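Adhesin competence repressor (Streptococcus pyogenes serotype M3, PDB 5JLU) represses transcription as a zinc-responsive, DNA-binding regulator of the MarR family, working as a dimer of winged-helix subunits. Local coordinates at residues T112-H115 with D116-L119; L11-L14 with V15-I18. All coordinates share one frame; numbering follows the deposited sequence.

Interaction 1: T112-H115 with D116-L119; sequences THHH and DETL. With ZN (zinc ion), chain B.
Thr-118 OG1 lies 2.7 Å from His-115 O and donates a hydrogen bond to it, and the same oxygen accepts the backbone N-H of Leu-119 at 3.0 Å. Both donors come from one face of the carbonyl plane, so the oxygen is doubly bound. A chi1 of 63° sets the threonine hydroxyl between its own backbone N and carbonyl carbon, from where it reaches back one turn; a short beta-branched alcohol suits this return to the main chain. Three further i to i+4 bonds, Asp-116 to Thr-112, Glu-117 to His-113 and Thr-118 to His-114, keep the turn regular.

On another side of the helix His-113 and Glu-117 stand one turn apart. With its CG anti to the backbone N (chi1 167°), the imidazole swings along the helix toward the glutamate, whose CG sits over one ring face, 4.2 Å from the ring centroid, in a CH-pi contact. The chain of Glu-117 then carries OE2 to 2.7 Å from His-113 NE2, with the carboxylate plane turned 60° from the ring.

His-115 gives NE2 to the zinc ion at 2.1 Å, while water 1 lies at the edge of the ring, in its plane. ND1 is hydrogen-bonded to Asp-12 of the second subunit, a second-shell carboxylate that fixes the ring's rotation and probably makes NE2 a stronger donor to the metal. His-45 and His-111 of the same chain complete the protein ligands, and three waters fill the remaining positions, giving six ligands in all. Two histidines four residues apart on one helix, here His-111 and His-115, form the HxxxH zinc-binding motif, completed by His-45 from helix 41-52 in this MarR-family sensor.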
loop_
_atom_site.group_PDB
_atom_site.type_symbol
_atom_site.label_atom_id
_atom_site.label_comp_id
_atom_site.label_asym_id
_atom_site.label_seq_id
_atom_site.Cartn_x
_atom_site.Cartn_y
_atom_site.Cartn_z
ATOM N N THR A 112 2.155 -1.448 -16.633
ATOM C CA THR A 112 0.996 -0.781 -17.191
ATOM C C THR A 112 -0.117 -1.755 -17.531
ATOM O O THR A 112 -1.297 -1.417 -17.441
ATOM C CB THR A 112 1.386 0.022 -18.417
ATOM O OG1 THR A 112 2.162 1.133 -18.009
ATOM C CG2 THR A 112 0.194 0.557 -19.205
ATOM N N HIS A 113 0.257 -2.964 -17.900
ATOM C CA HIS A 113 -0.710 -3.961 -18.342
ATOM C C HIS A 113 -1.397 -4.549 -17.123
ATOM O O HIS A 113 -2.614 -4.781 -17.150
ATOM C CB HIS A 113 -0.039 -5.029 -19.249
ATOM C CG HIS A 113 -0.897 -6.239 -19.479
ATOM N ND1 HIS A 113 -1.975 -6.247 -20.351
ATOM C CD2 HIS A 113 -0.874 -7.457 -18.897
ATOM C CE1 HIS A 113 -2.565 -7.423 -20.299
ATOM N NE2 HIS A 113 -1.909 -8.177 -19.433
ATOM N N HIS A 114 -0.648 -4.778 -16.044
ATOM C CA HIS A 114 -1.265 -5.170 -14.749
ATOM C C HIS A 114 -2.250 -4.119 -14.170
ATOM O O HIS A 114 -3.241 -4.499 -13.552
ATOM C CB HIS A 114 -0.195 -5.527 -13.690
ATOM C CG HIS A 114 0.503 -6.842 -13.944
ATOM N ND1 HIS A 114 1.288 -7.467 -12.994
ATOM C CD2 HIS A 114 0.510 -7.659 -15.029
ATOM C CE1 HIS A 114 1.753 -8.604 -13.484
ATOM N NE2 HIS A 114 1.292 -8.746 -14.717
ATOM N N HIS A 115 -1.967 -2.823 -14.344
ATOM C CA HIS A 115 -2.924 -1.756 -14.021
ATOM C C HIS A 115 -4.208 -1.851 -14.882
ATOM O O HIS A 115 -5.302 -1.665 -14.344
ATOM C CB HIS A 115 -2.291 -0.342 -14.001
ATOM C CG HIS A 115 -1.602 -0.077 -12.702
ATOM N ND1 HIS A 115 -2.289 0.327 -11.567
ATOM C CD2 HIS A 115 -0.319 -0.294 -12.311
ATOM C CE1 HIS A 115 -1.465 0.350 -10.541
ATOM N NE2 HIS A 115 -0.254 0.031 -10.974
ATOM N N ASP A 116 -4.041 -2.153 -16.171
ATOM C CA ASP A 116 -5.167 -2.291 -17.076
ATOM C C ASP A 116 -6.025 -3.455 -16.632
ATOM O O ASP A 116 -7.232 -3.307 -16.489
ATOM C CB ASP A 116 -4.735 -2.443 -18.531
ATOM C CG ASP A 116 -4.112 -1.175 -19.083
ATOM O OD1 ASP A 116 -4.532 -0.086 -18.687
ATOM O OD2 ASP A 116 -3.197 -1.248 -19.920
ATOM N N GLU A 117 -5.419 -4.567 -16.271
ATOM C CA GLU A 117 -6.233 -5.675 -15.814
ATOM C C GLU A 117 -6.946 -5.340 -14.544
ATOM O O GLU A 117 -8.103 -5.728 -14.403
ATOM C CB GLU A 117 -5.434 -6.971 -15.684
ATOM C CG GLU A 117 -4.943 -7.467 -17.061
ATOM C CD GLU A 117 -3.981 -8.679 -17.029
ATOM O OE1 GLU A 117 -3.272 -8.937 -16.006
ATOM O OE2 GLU A 117 -3.918 -9.375 -18.081
ATOM N N THR A 118 -6.306 -4.608 -13.629
ATOM C CA THR A 118 -6.975 -4.344 -12.352
ATOM C C THR A 118 -8.193 -3.385 -12.580
ATOM O O THR A 118 -9.114 -3.425 -11.808
ATOM C CB THR A 118 -6.061 -3.721 -11.277
ATOM O OG1 THR A 118 -5.626 -2.444 -11.742
ATOM C CG2 THR A 118 -4.822 -4.573 -10.997
ATOM N N LEU A 119 -8.122 -2.477 -13.548
ATOM C CA LEU A 119 -9.239 -1.657 -13.934
ATOM C C LEU A 119 -10.490 -2.480 -14.294
ATOM O O LEU A 119 -11.598 -2.127 -13.896
ATOM C CB LEU A 119 -8.868 -0.712 -15.099
ATOM C CG LEU A 119 -7.900 0.389 -14.789
ATOM C CD1 LEU A 119 -7.629 1.177 -16.048
ATOM C CD2 LEU A 119 -8.468 1.334 -13.733
HETATM ZN ZN ZN B . 1.489 0.250 -9.811
HETATM O O HOH W 1 0.340 0.581 -7.994
HETATM O O HOH W 2 3.260 0.067 -8.518
HETATM O O HOH W 3 1.198 -1.720 -9.435
#

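Interaction 2: L11-L14 with V15-I18; sequences LDNL and VNTI
Water 4 links Asp-12 to Asn-16 one helical turn on: it donates to Asp-12 OD2 at 2.8 Å and accepts from Asn-16 ND2 at 3.1 Å. The direct gap between Asp-12 OD2 and Asn-16 ND2 is 4.0 Å, so the water spans what the two side chains leave, their carboxylate and amide planes 69° apart. Chi1 of -174° lays the aspartate CG opposite its backbone N and swings the carboxylate along the helix toward Asn-16. An acid and an amide suit the bridge because one accepts and the other donates. The other carboxylate oxygen, OD1, accepts a hydrogen bond from His-115 ND1 of the second subunit, so each oxygen has its own partner.

The backbone supplies regular i to i+4 bonds. Val-15 N reaches Leu-11 O at 2.9 Å with an N-H...O angle of 170°, and Ile-18 N reaches Leu-14 O at 3.1 Å.

Apolar side chains occupy another side of the helix. Leu-14 CG and Ile-18 CD1 approach within 4.4 Å, a loose touch between branched chains one turn apart, while Val-15 CG2 rests 3.4 Å from Leu-11 O. Leu-11 and Val-15 pack against Phe-144 of helix 131-149, whereas Ile-18 meets Leu-148 of the second subunit. The model gives the buried Thr-17 hydroxyl no polar partner, but the placement of this side chain is doubtful. This amphipathic pattern, with apolar residues packed on both subunits and a polar edge facing the partner's zinc site, belongs to the helical dimer interface of MarR-family regulators.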
loop_
_atom_site.group_PDB
_atom_site.type_symbol
_atom_site.label_atom_id
_atom_site.label_comp_id
_atom_site.label_asym_id
_atom_site.label_seq_id
_atom_site.Cartn_x
_atom_site.Cartn_y
_atom_site.Cartn_z
ATOM N N LEU A 11 -12.315 0.163 7.054
ATOM C CA LEU A 11 -11.428 0.948 6.233
ATOM C C LEU A 11 -9.956 0.673 6.613
ATOM O O LEU A 11 -9.120 0.553 5.730
ATOM C CB LEU A 11 -11.687 2.434 6.300
ATOM C CG LEU A 11 -12.795 3.060 5.490
ATOM C CD1 LEU A 11 -12.880 4.548 5.799
ATOM C CD2 LEU A 11 -12.494 2.861 4.019
ATOM N N ASP A 12 -9.667 0.582 7.918
ATOM C CA ASP A 12 -8.334 0.331 8.430
ATOM C C ASP A 12 -7.851 -0.986 7.818
ATOM O O ASP A 12 -6.740 -1.032 7.256
ATOM C CB ASP A 12 -8.378 0.248 9.949
ATOM C CG ASP A 12 -6.986 0.126 10.599
ATOM O OD1 ASP A 12 -6.073 0.901 10.265
ATOM O OD2 ASP A 12 -6.820 -0.735 11.478
ATOM N N ASN A 13 -8.720 -2.003 7.838
ATOM C CA ASN A 13 -8.414 -3.318 7.249
ATOM C C ASN A 13 -8.274 -3.260 5.767
ATOM O O ASN A 13 -7.441 -3.946 5.246
ATOM C CB ASN A 13 -9.382 -4.420 7.657
ATOM C CG ASN A 13 -9.355 -4.674 9.164
ATOM O OD1 ASN A 13 -8.309 -4.604 9.793
ATOM N ND2 ASN A 13 -10.502 -4.977 9.741
ATOM N N LEU A 14 -9.015 -2.388 5.104
ATOM C CA LEU A 14 -8.884 -2.243 3.662
ATOM C C LEU A 14 -7.507 -1.705 3.349
ATOM O O LEU A 14 -6.802 -2.254 2.546
ATOM C CB LEU A 14 -9.982 -1.367 3.102
ATOM C CG LEU A 14 -9.972 -1.135 1.593
ATOM C CD1 LEU A 14 -10.157 -2.423 0.803
ATOM C CD2 LEU A 14 -11.090 -0.167 1.288
ATOM N N VAL A 15 -7.092 -0.650 4.030
ATOM C CA VAL A 15 -5.760 -0.138 3.823
ATOM C C VAL A 15 -4.637 -1.210 4.069
ATOM O O VAL A 15 -3.617 -1.291 3.317
ATOM C CB VAL A 15 -5.609 1.150 4.648
ATOM C CG1 VAL A 15 -4.199 1.712 4.636
ATOM C CG2 VAL A 15 -6.560 2.209 4.134
ATOM N N ASN A 16 -4.831 -2.039 5.105
ATOM C CA ASN A 16 -3.829 -3.022 5.475
ATOM C C ASN A 16 -3.728 -4.091 4.450
ATOM O O ASN A 16 -2.579 -4.532 4.172
ATOM C CB ASN A 16 -4.101 -3.676 6.880
ATOM C CG ASN A 16 -3.884 -2.688 8.022
ATOM O OD1 ASN A 16 -3.232 -1.628 7.855
ATOM N ND2 ASN A 16 -4.443 -2.987 9.152
ATOM N N THR A 17 -4.881 -4.515 3.909
ATOM C CA THR A 17 -4.871 -5.569 2.905
ATOM C C THR A 17 -4.236 -5.046 1.626
ATOM O O THR A 17 -3.397 -5.753 1.016
ATOM C CB THR A 17 -6.223 -6.336 2.663
ATOM O OG1 THR A 17 -6.804 -5.955 1.435
ATOM C CG2 THR A 17 -7.149 -6.228 3.740
ATOM N N ILE A 18 -4.449 -3.786 1.296
ATOM C CA ILE A 18 -3.677 -3.199 0.155
ATOM C C ILE A 18 -2.196 -3.225 0.437
ATOM O O ILE A 18 -1.421 -3.630 -0.403
ATOM C CB ILE A 18 -4.129 -1.785 -0.216
ATOM C CG1 ILE A 18 -5.518 -1.846 -0.884
ATOM C CG2 ILE A 18 -3.127 -1.063 -1.142
ATOM C CD1 ILE A 18 -6.248 -0.540 -0.765
HETATM O O HOH W 4 -4.413 -1.981 12.073
#

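How the interactions relate
Interaction 2 precedes interaction 1 in the chain, on helices 7-23 and 105-127 respectively. Within one subunit their centres are about 20 Å apart and their nearest atoms about 10 Å apart, so they do not touch. They meet across the dimer instead: the 11-18 turns of one subunit lie against the 112-119 turns of the other, where the Asp-12 to His-115 bond joins the first to the second shell of the metal site. The side chain of Asn-16 in interaction 2 is about 4 Å from a bound zinc ion and packs on His-45 of the second subunit. Each zinc ion thus takes its protein ligands from one chain, while the other subunit supplies second-shell residues, consistent with metal binding being coupled to dimer geometry.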